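Local atomic coordinates of beta-lactamase (Nostoc sp., PDB entry 6NHS), a protein that probably hydrolyses the beta-lactam ring of penicillin-type antibiotics, as a class D serine beta-lactamase of the penicillin-binding protein superfamily. Residues L119-G124 with E146-F151; F68-A73 with W114-L119. All blocks are in the same frame, centred on the assembly; numbering follows the deposited sequence.

Contact 1: residues L119-G124 with E146-F151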
ATOM      1  N   LEU A 119      -5.145  15.723   1.001  1.00 21.13           N
ATOM      2  CA  LEU A 119      -5.234  15.357  -0.412  1.00 24.42           C
ATOM      3  C   LEU A 119      -6.624  14.842  -0.757  1.00 23.39           C
ATOM      4  O   LEU A 119      -7.207  15.239  -1.772  1.00 22.19           O
ATOM      5  CB  LEU A 119      -4.181  14.305  -0.757  1.00 24.65           C
ATOM      6  CG  LEU A 119      -2.703  14.699  -0.619  1.00 25.32           C
ATOM      7  CD1 LEU A 119      -1.822  13.553  -1.095  1.00 24.16           C
ATOM      8  CD2 LEU A 119      -2.389  15.971  -1.413  1.00 21.67           C
ATOM      9  N   ALA A 120      -7.182  13.979   0.098  1.00 22.85           N
ATOM     10  CA  ALA A 120      -8.494  13.400  -0.175  1.00 25.60           C
ATOM     11  C   ALA A 120      -9.585  14.462  -0.171  1.00 26.78           C
ATOM     12  O   ALA A 120     -10.485  14.432  -1.018  1.00 28.90           O
ATOM     13  CB  ALA A 120      -8.804  12.307   0.849  1.00 24.61           C
ATOM     14  N   ARG A 121      -9.531  15.399   0.784  1.00 25.39           N
ATOM     15  CA  ARG A 121     -10.520  16.472   0.820  1.00 27.26           C
ATOM     16  C   ARG A 121     -10.454  17.318  -0.441  1.00 26.67           C
ATOM     17  O   ARG A 121     -11.492  17.698  -0.997  1.00 27.59           O
ATOM     18  CB  ARG A 121     -10.317  17.355   2.056  1.00 26.45           C
ATOM     19  CG  ARG A 121     -10.584  16.675   3.387  1.00 29.33           C
ATOM     20  CD  ARG A 121     -10.370  17.650   4.573  1.00 29.49           C
ATOM     21  NE  ARG A 121     -10.193  16.890   5.803  1.00 28.74           N
ATOM     22  CZ  ARG A 121      -9.073  16.837   6.514  1.00 28.91           C
ATOM     23  NH1 ARG A 121      -8.011  17.553   6.162  1.00 25.02           N
ATOM     24  NH2 ARG A 121      -9.031  16.075   7.602  1.00 28.72           N
ATOM     25  N   LYS A 122      -9.243  17.624  -0.907  1.00 24.53           N
ATOM     26  CA  LYS A 122      -9.092  18.478  -2.081  1.00 27.34           C
ATOM     27  C   LYS A 122      -9.493  17.744  -3.357  1.00 28.36           C
ATOM     28  O   LYS A 122     -10.057  18.350  -4.275  1.00 28.24           O
ATOM     29  CB  LYS A 122      -7.655  18.984  -2.169  1.00 23.56           C
ATOM     30  CG  LYS A 122      -7.287  19.946  -1.031  1.00 26.42           C
ATOM     31  CD  LYS A 122      -5.826  20.369  -1.110  1.00 27.38           C
ATOM     32  CE  LYS A 122      -5.563  21.317  -2.269  1.00 30.43           C
ATOM     33  NZ  LYS A 122      -4.108  21.712  -2.288  1.00 25.94           N
ATOM     34  N   ILE A 123      -9.198  16.443  -3.440  1.00 26.79           N
ATOM     35  CA  ILE A 123      -9.748  15.634  -4.529  1.00 24.71           C
ATOM     36  C   ILE A 123     -11.269  15.711  -4.511  1.00 27.21           C
ATOM     37  O   ILE A 123     -11.914  15.978  -5.531  1.00 28.32           O
ATOM     38  CB  ILE A 123      -9.253  14.179  -4.428  1.00 22.86           C
ATOM     39  CG1 ILE A 123      -7.748  14.112  -4.737  1.00 22.19           C
ATOM     40  CG2 ILE A 123     -10.070  13.281  -5.390  1.00 23.42           C
ATOM     41  CD1 ILE A 123      -7.032  12.849  -4.254  1.00 23.35           C
ATOM     42  N   GLY A 124     -11.862  15.496  -3.346  1.00 27.51           N
ATOM     43  CA  GLY A 124     -13.298  15.586  -3.194  1.00 25.93           C
ATOM     44  C   GLY A 124     -13.995  14.272  -3.501  1.00 28.14           C
ATOM     45  O   GLY A 124     -13.479  13.406  -4.207  1.00 26.63           O
ATOM     46  N   GLU A 146     -19.133  13.003   3.846  1.00 39.80           N
ATOM     47  CA  GLU A 146     -18.620  13.286   5.180  1.00 43.56           C
ATOM     48  C   GLU A 146     -17.502  12.340   5.597  1.00 41.24           C
ATOM     49  O   GLU A 146     -16.796  12.633   6.567  1.00 40.71           O
ATOM     50  CB  GLU A 146     -19.760  13.225   6.200  1.00 47.45           C
ATOM     51  CG  GLU A 146     -20.805  14.330   6.045  1.00 55.72           C
ATOM     52  CD  GLU A 146     -21.711  14.147   4.829  1.00 60.61           C
ATOM     53  OE1 GLU A 146     -22.178  15.166   4.276  1.00 63.54           O
ATOM     54  OE2 GLU A 146     -21.953  12.990   4.420  1.00 59.84           O
ATOM     55  N   GLN A 147     -17.323  11.222   4.895  1.00 37.23           N
ATOM     56  CA  GLN A 147     -16.261  10.269   5.187  1.00 32.85           C
ATOM     57  C   GLN A 147     -15.048  10.445   4.279  1.00 27.51           C
ATOM     58  O   GLN A 147     -14.193   9.557   4.229  1.00 28.66           O
ATOM     59  CB  GLN A 147     -16.798   8.835   5.074  1.00 34.36           C
ATOM     60  CG  GLN A 147     -17.879   8.492   6.101  1.00 38.26           C
ATOM     61  CD  GLN A 147     -18.583   7.168   5.811  1.00 41.67           C
ATOM     62  OE1 GLN A 147     -19.402   7.076   4.901  1.00 41.06           O
ATOM     63  NE2 GLN A 147     -18.267   6.145   6.591  1.00 41.19           N
ATOM     64  N   ILE A 148     -14.947  11.580   3.579  1.00 29.65           N
ATOM     65  CA  ILE A 148     -13.950  11.744   2.521  1.00 31.27           C
ATOM     66  C   ILE A 148     -12.524  11.650   3.062  1.00 30.35           C
ATOM     67  O   ILE A 148     -11.600  11.275   2.328  1.00 28.25           O
ATOM     68  CB  ILE A 148     -14.187  13.075   1.766  1.00 30.87           C
ATOM     69  CG1 ILE A 148     -13.260  13.193   0.547  1.00 28.33           C
ATOM     70  CG2 ILE A 148     -14.009  14.287   2.696  1.00 33.68           C
ATOM     71  CD1 ILE A 148     -13.450  12.074  -0.485  1.00 26.16           C
ATOM     72  N   ASP A 149     -12.311  11.962   4.342  1.00 29.18           N
ATOM     73  CA  ASP A 149     -10.966  11.931   4.907  1.00 29.57           C
ATOM     74  C   ASP A 149     -10.730  10.732   5.820  1.00 30.14           C
ATOM     75  O   ASP A 149      -9.752  10.727   6.577  1.00 30.59           O
ATOM     76  CB  ASP A 149     -10.667  13.232   5.658  1.00 30.72           C
ATOM     77  CG  ASP A 149     -11.597  13.458   6.829  1.00 35.21           C
ATOM     78  OD1 ASP A 149     -12.595  12.723   6.945  1.00 35.79           O
ATOM     79  OD2 ASP A 149     -11.327  14.376   7.636  1.00 36.73           O
ATOM     80  N   ARG A 150     -11.589   9.710   5.767  1.00 28.71           N
ATOM     81  CA  ARG A 150     -11.368   8.546   6.619  1.00 33.47           C
ATOM     82  C   ARG A 150     -11.872   7.230   6.042  1.00 30.17           C
ATOM     83  O   ARG A 150     -11.747   6.209   6.725  1.00 29.54           O
ATOM     84  CB  ARG A 150     -12.014   8.783   7.994  1.00 38.46           C
ATOM     85  CG  ARG A 150     -13.519   9.000   7.966  1.00 46.45           C
ATOM     86  CD  ARG A 150     -14.054   9.191   9.379  1.00 57.01           C
ATOM     87  NE  ARG A 150     -14.885  10.384   9.514  1.00 65.30           N
ATOM     88  CZ  ARG A 150     -16.197  10.363   9.732  1.00 72.18           C
ATOM     89  NH1 ARG A 150     -16.836   9.206   9.851  1.00 74.16           N
ATOM     90  NH2 ARG A 150     -16.870  11.500   9.842  1.00 75.69           N
ATOM     91  N   PHE A 151     -12.407   7.198   4.817  1.00 28.11           N
ATOM     92  CA  PHE A 151     -13.043   5.975   4.330  1.00 27.04           C
ATOM     93  C   PHE A 151     -12.057   4.814   4.220  1.00 28.09           C
ATOM     94  O   PHE A 151     -12.467   3.652   4.299  1.00 30.62           O
ATOM     95  CB  PHE A 151     -13.725   6.223   2.983  1.00 26.62           C
ATOM     96  CG  PHE A 151     -12.794   6.700   1.895  1.00 26.18           C
ATOM     97  CD1 PHE A 151     -12.096   5.793   1.110  1.00 25.83           C
ATOM     98  CD2 PHE A 151     -12.627   8.061   1.653  1.00 25.49           C
ATOM     99  CE1 PHE A 151     -11.240   6.231   0.105  1.00 26.80           C
ATOM    100  CE2 PHE A 151     -11.779   8.506   0.644  1.00 26.60           C
ATOM    101  CZ  PHE A 151     -11.081   7.591  -0.127  1.00 25.14           C
TER
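Arg121 and Asp149 supply the charged part of this contact. The Arg121 NH2 to Asp149 OD2 distance is 2.9 Å, and the pair forms a salt bridge. The N-H points fairly straight at the oxygen, with an angle of 156°. OD2 lies at the edge of the guanidinium, near its plane, and accepts through its anti lone pair, the one turned away from OD1. A second N-H, from Arg121 NE, reaches Asp149 OD2 at 3.3 Å, but this bond is weak and bent. One oxygen therefore takes both donors. The guanidinium and carboxylate planes are 69° apart, so the two groups do not pair side by side. The Arg121 chain runs extended from CG to NE, which carries the charged end out to Asp149.

The packing lies beside the bridge. Ile148 points at the helix and packs on its backbone as much as on side chains. Ile148 CG1 is anti to the backbone N and comes 3.4 Å from Ala120 O. Ile148 CD1 reaches the helix end and lies 3.8 Å from Gly124 C. The other branch meets the aliphatic part of Arg121, with Ile148 CG2 4.2 Å from Arg121 CG. The Ala120 methyl, CB, lies against Ile148 O at 3.3 Å.

That carbonyl oxygen is buried and has no hydrogen-bond partner in the model. Asp149 O, in contrast, is bound by Gln117 NE2, one turn before Arg121 on helix 113-123.

The contact lays the loop before helix 151-154 against the last turns of helix 113-123, at the protein surface. Arg121 is exposed, so solvent probably screens its charge. The hold on the loop is shared between one carboxylate oxygen, the packing of Ile148 and the Gln117 bond to Asp149 O.

Contact 2: residues F68-A73 with W114-L119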
ATOM      1  N   PHE A  68      -2.712   4.556  -3.979  1.00 24.25           N
ATOM      2  CA  PHE A  68      -3.808   5.039  -4.816  1.00 23.20           C
ATOM      3  C   PHE A  68      -4.019   6.539  -4.638  1.00 26.77           C
ATOM      4  O   PHE A  68      -4.161   7.280  -5.617  1.00 25.94           O
ATOM      5  CB  PHE A  68      -5.083   4.269  -4.477  1.00 24.75           C
ATOM      6  CG  PHE A  68      -6.285   4.699  -5.269  1.00 25.70           C
ATOM      7  CD1 PHE A  68      -7.084   5.743  -4.834  1.00 24.28           C
ATOM      8  CD2 PHE A  68      -6.621   4.049  -6.447  1.00 24.62           C
ATOM      9  CE1 PHE A  68      -8.196   6.141  -5.565  1.00 25.23           C
ATOM     10  CE2 PHE A  68      -7.735   4.438  -7.178  1.00 24.85           C
ATOM     11  CZ  PHE A  68      -8.515   5.488  -6.737  1.00 23.26           C
ATOM     12  N   ASN A  69      -4.045   7.004  -3.384  1.00 23.29           N
ATOM     13  CA  ASN A  69      -4.296   8.416  -3.105  1.00 23.75           C
ATOM     14  C   ASN A  69      -3.242   9.310  -3.758  1.00 24.76           C
ATOM     15  O   ASN A  69      -3.565  10.385  -4.279  1.00 24.08           O
ATOM     16  CB  ASN A  69      -4.332   8.634  -1.589  1.00 22.32           C
ATOM     17  CG  ASN A  69      -5.227   9.799  -1.165  1.00 28.20           C
ATOM     18  OD1 ASN A  69      -5.706  10.574  -1.993  1.00 29.92           O
ATOM     19  ND2 ASN A  69      -5.451   9.919   0.146  1.00 26.87           N
ATOM     20  N   SER A  70      -1.977   8.877  -3.739  1.00 24.06           N
ATOM     21  CA  SER A  70      -0.899   9.662  -4.342  1.00 24.77           C
ATOM     22  C   SER A  70      -1.111   9.833  -5.840  1.00 25.09           C
ATOM     23  O   SER A  70      -0.890  10.920  -6.387  1.00 24.11           O
ATOM     24  CB  SER A  70       0.458   8.989  -4.092  1.00 23.15           C
ATOM     25  OG  SER A  70       0.719   8.808  -2.710  1.00 26.51           O
ATOM     26  N   LEU A  71      -1.513   8.754  -6.521  1.00 24.77           N
ATOM     27  CA  LEU A  71      -1.769   8.809  -7.957  1.00 25.11           C
ATOM     28  C   LEU A  71      -2.863   9.813  -8.286  1.00 25.53           C
ATOM     29  O   LEU A  71      -2.708  10.644  -9.192  1.00 25.24           O
ATOM     30  CB  LEU A  71      -2.165   7.421  -8.463  1.00 23.16           C
ATOM     31  CG  LEU A  71      -1.069   6.367  -8.360  1.00 24.87           C
ATOM     32  CD1 LEU A  71      -1.672   4.957  -8.406  1.00 25.74           C
ATOM     33  CD2 LEU A  71      -0.074   6.583  -9.500  1.00 22.09           C
ATOM     34  N   VAL A  72      -3.990   9.739  -7.574  1.00 24.17           N
ATOM     35  CA  VAL A  72      -5.119  10.611  -7.888  1.00 24.63           C
ATOM     36  C   VAL A  72      -4.781  12.055  -7.543  1.00 24.21           C
ATOM     37  O   VAL A  72      -5.139  12.985  -8.278  1.00 23.72           O
ATOM     38  CB  VAL A  72      -6.383  10.131  -7.152  1.00 24.93           C
ATOM     39  CG1 VAL A  72      -7.552  11.068  -7.423  1.00 22.70           C
ATOM     40  CG2 VAL A  72      -6.732   8.674  -7.562  1.00 24.17           C
ATOM     41  N   ALA A  73      -4.084  12.262  -6.424  1.00 21.91           N
ATOM     42  CA  ALA A  73      -3.733  13.613  -5.999  1.00 23.85           C
ATOM     43  C   ALA A  73      -2.846  14.296  -7.029  1.00 23.18           C
ATOM     44  O   ALA A  73      -3.070  15.456  -7.388  1.00 27.85           O
ATOM     45  CB  ALA A  73      -3.043  13.570  -4.634  1.00 24.26           C
ATOM     46  N   TRP A 114      -2.297  12.840   8.153  1.00 25.77           N
ATOM     47  CA  TRP A 114      -2.948  14.136   7.963  1.00 21.44           C
ATOM     48  C   TRP A 114      -2.665  14.718   6.580  1.00 20.85           C
ATOM     49  O   TRP A 114      -3.537  15.365   5.996  1.00 25.80           O
ATOM     50  CB  TRP A 114      -2.538  15.122   9.063  1.00 22.27           C
ATOM     51  CG  TRP A 114      -1.100  15.608   9.031  1.00 22.57           C
ATOM     52  CD1 TRP A 114      -0.083  15.201   9.849  1.00 23.39           C
ATOM     53  CD2 TRP A 114      -0.537  16.607   8.162  1.00 23.50           C
ATOM     54  NE1 TRP A 114       1.077  15.874   9.537  1.00 23.97           N
ATOM     55  CE2 TRP A 114       0.827  16.740   8.506  1.00 23.66           C
ATOM     56  CE3 TRP A 114      -1.054  17.404   7.135  1.00 24.04           C
ATOM     57  CZ2 TRP A 114       1.679  17.633   7.853  1.00 21.11           C
ATOM     58  CZ3 TRP A 114      -0.206  18.291   6.484  1.00 22.50           C
ATOM     59  CH2 TRP A 114       1.146  18.396   6.845  1.00 21.39           C
ATOM     60  N   PHE A 115      -1.462  14.490   6.045  1.00 22.71           N
ATOM     61  CA  PHE A 115      -1.128  14.945   4.696  1.00 20.21           C
ATOM     62  C   PHE A 115      -2.087  14.345   3.674  1.00 23.46           C
ATOM     63  O   PHE A 115      -2.643  15.053   2.824  1.00 20.94           O
ATOM     64  CB  PHE A 115       0.326  14.560   4.386  1.00 20.54           C
ATOM     65  CG  PHE A 115       0.853  15.091   3.070  1.00 20.14           C
ATOM     66  CD1 PHE A 115       0.631  14.405   1.881  1.00 22.64           C
ATOM     67  CD2 PHE A 115       1.617  16.252   3.031  1.00 20.33           C
ATOM     68  CE1 PHE A 115       1.132  14.887   0.675  1.00 22.52           C
ATOM     69  CE2 PHE A 115       2.127  16.730   1.833  1.00 21.25           C
ATOM     70  CZ  PHE A 115       1.886  16.051   0.658  1.00 21.74           C
ATOM     71  N   TYR A 116      -2.324  13.039   3.766  1.00 24.22           N
ATOM     72  CA  TYR A 116      -3.195  12.378   2.805  1.00 24.11           C
ATOM     73  C   TYR A 116      -4.665  12.675   3.051  1.00 24.87           C
ATOM     74  O   TYR A 116      -5.471  12.562   2.122  1.00 23.56           O
ATOM     75  CB  TYR A 116      -2.913  10.879   2.830  1.00 22.47           C
ATOM     76  CG  TYR A 116      -1.688  10.547   2.018  1.00 23.80           C
ATOM     77  CD1 TYR A 116      -1.803  10.191   0.686  1.00 22.61           C
ATOM     78  CD2 TYR A 116      -0.415  10.633   2.572  1.00 23.96           C
ATOM     79  CE1 TYR A 116      -0.693   9.901  -0.070  1.00 24.42           C
ATOM     80  CE2 TYR A 116       0.708  10.350   1.821  1.00 23.72           C
ATOM     81  CZ  TYR A 116       0.560   9.980   0.499  1.00 25.68           C
ATOM     82  OH  TYR A 116       1.662   9.684  -0.266  1.00 24.78           O
ATOM     83  N   GLN A 117      -5.038  13.069   4.271  1.00 22.57           N
ATOM     84  CA  GLN A 117      -6.405  13.523   4.489  1.00 26.11           C
ATOM     85  C   GLN A 117      -6.661  14.853   3.785  1.00 26.52           C
ATOM     86  O   GLN A 117      -7.751  15.075   3.243  1.00 24.62           O
ATOM     87  CB  GLN A 117      -6.690  13.627   5.985  1.00 26.49           C
ATOM     88  CG  GLN A 117      -6.818  12.267   6.671  1.00 27.19           C
ATOM     89  CD  GLN A 117      -7.014  12.401   8.168  1.00 30.19           C
ATOM     90  OE1 GLN A 117      -6.244  13.081   8.846  1.00 27.72           O
ATOM     91  NE2 GLN A 117      -8.058  11.773   8.687  1.00 30.00           N
ATOM     92  N   VAL A 118      -5.669  15.750   3.773  1.00 23.93           N
ATOM     93  CA  VAL A 118      -5.801  16.979   2.989  1.00 22.36           C
ATOM     94  C   VAL A 118      -5.974  16.641   1.512  1.00 22.72           C
ATOM     95  O   VAL A 118      -6.847  17.190   0.830  1.00 24.76           O
ATOM     96  CB  VAL A 118      -4.586  17.903   3.207  1.00 26.13           C
ATOM     97  CG1 VAL A 118      -4.681  19.127   2.291  1.00 27.00           C
ATOM     98  CG2 VAL A 118      -4.477  18.329   4.668  1.00 25.21           C
ATOM     99  N   LEU A 119      -5.145  15.723   1.001  1.00 21.13           N
ATOM    100  CA  LEU A 119      -5.234  15.357  -0.412  1.00 24.42           C
ATOM    101  C   LEU A 119      -6.624  14.842  -0.757  1.00 23.39           C
ATOM    102  O   LEU A 119      -7.207  15.239  -1.772  1.00 22.19           O
ATOM    103  CB  LEU A 119      -4.181  14.305  -0.757  1.00 24.65           C
ATOM    104  CG  LEU A 119      -2.703  14.699  -0.619  1.00 25.32           C
ATOM    105  CD1 LEU A 119      -1.822  13.553  -1.095  1.00 24.16           C
ATOM    106  CD2 LEU A 119      -2.389  15.971  -1.413  1.00 21.67           C
TER
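Tyr116 CG is anti to its carbonyl carbon and lies beside the backbone N (chi1 -80°), which sends the ring across to helix 65-76. Ser70 OG is likewise anti to its carbonyl carbon and meets the end of that ring. Tyr116 OH donates a hydrogen bond to Ser70 OG at 2.8 Å. Ser70 OG lies at the ring edge, near its plane, and is also 3.2 Å from Tyr116 CE1. It has a second partner, Lys66 O, one turn back on its own helix. The hydroxyl thus ties the tyrosine to the first turn of helix 65-76.

Asn69 lies along the same edge of the ring, nearer the backbone, at CD1. The Asn69 side chain and the tyrosine run alongside each other, pointing opposite ways, with amide and ring planes 54° apart. Asn69 CB packs 3.7 Å from Tyr116 CD1. Asn69 ND2 gives a weak, bent hydrogen bond to the backbone Tyr116 O at 3.3 Å.

Both helices belong to the helical part of the penicillin-binding protein fold. Helix 65-76 begins within the sequence Ser63 to Lys66, which fits the SxxK motif of serine beta-lactamases, and Tyr116 touches residues of this motif. A bound formic acid molecule, probably from the crystallisation liquor, lies about 3 Å from the Tyr116 side chain. The axes of segments 68-73 and 114-119 come within 10.3 Å and are inclined at 44°.

One turn further along both helices the contact is apolar. Ala73 CB faces the end of Leu119, 3.7 Å from Leu119 CD1 and 4.1 Å from Leu119 CD2. Leu86 of strand 85-86 also packs on Leu119, while Ile104 of helix 104-110 touches both Ser70 and Tyr116.

How the contacts relate
Both contacts use helix 113-123, but they engage different sides of it. Leu119 lies in both ranges, yet of the two contacts it packs across only contact 2. Contact 2 is buried and joins the helix to helix 65-76. Its polar groups are neutral: a phenol, a serine hydroxyl and an asparagine amide, next to an Ala73-Leu119 pair. Contact 1 lies at the surface, farther from the centre of the chain, and holds a loop instead of a helix. There a salt bridge does the polar work. The centres are about 8 Å apart, and the Gln117 bond to the loop joins the two contacts. Ile123, on segment 119-124, packs on Asn69 and Val72 of helix 65-76.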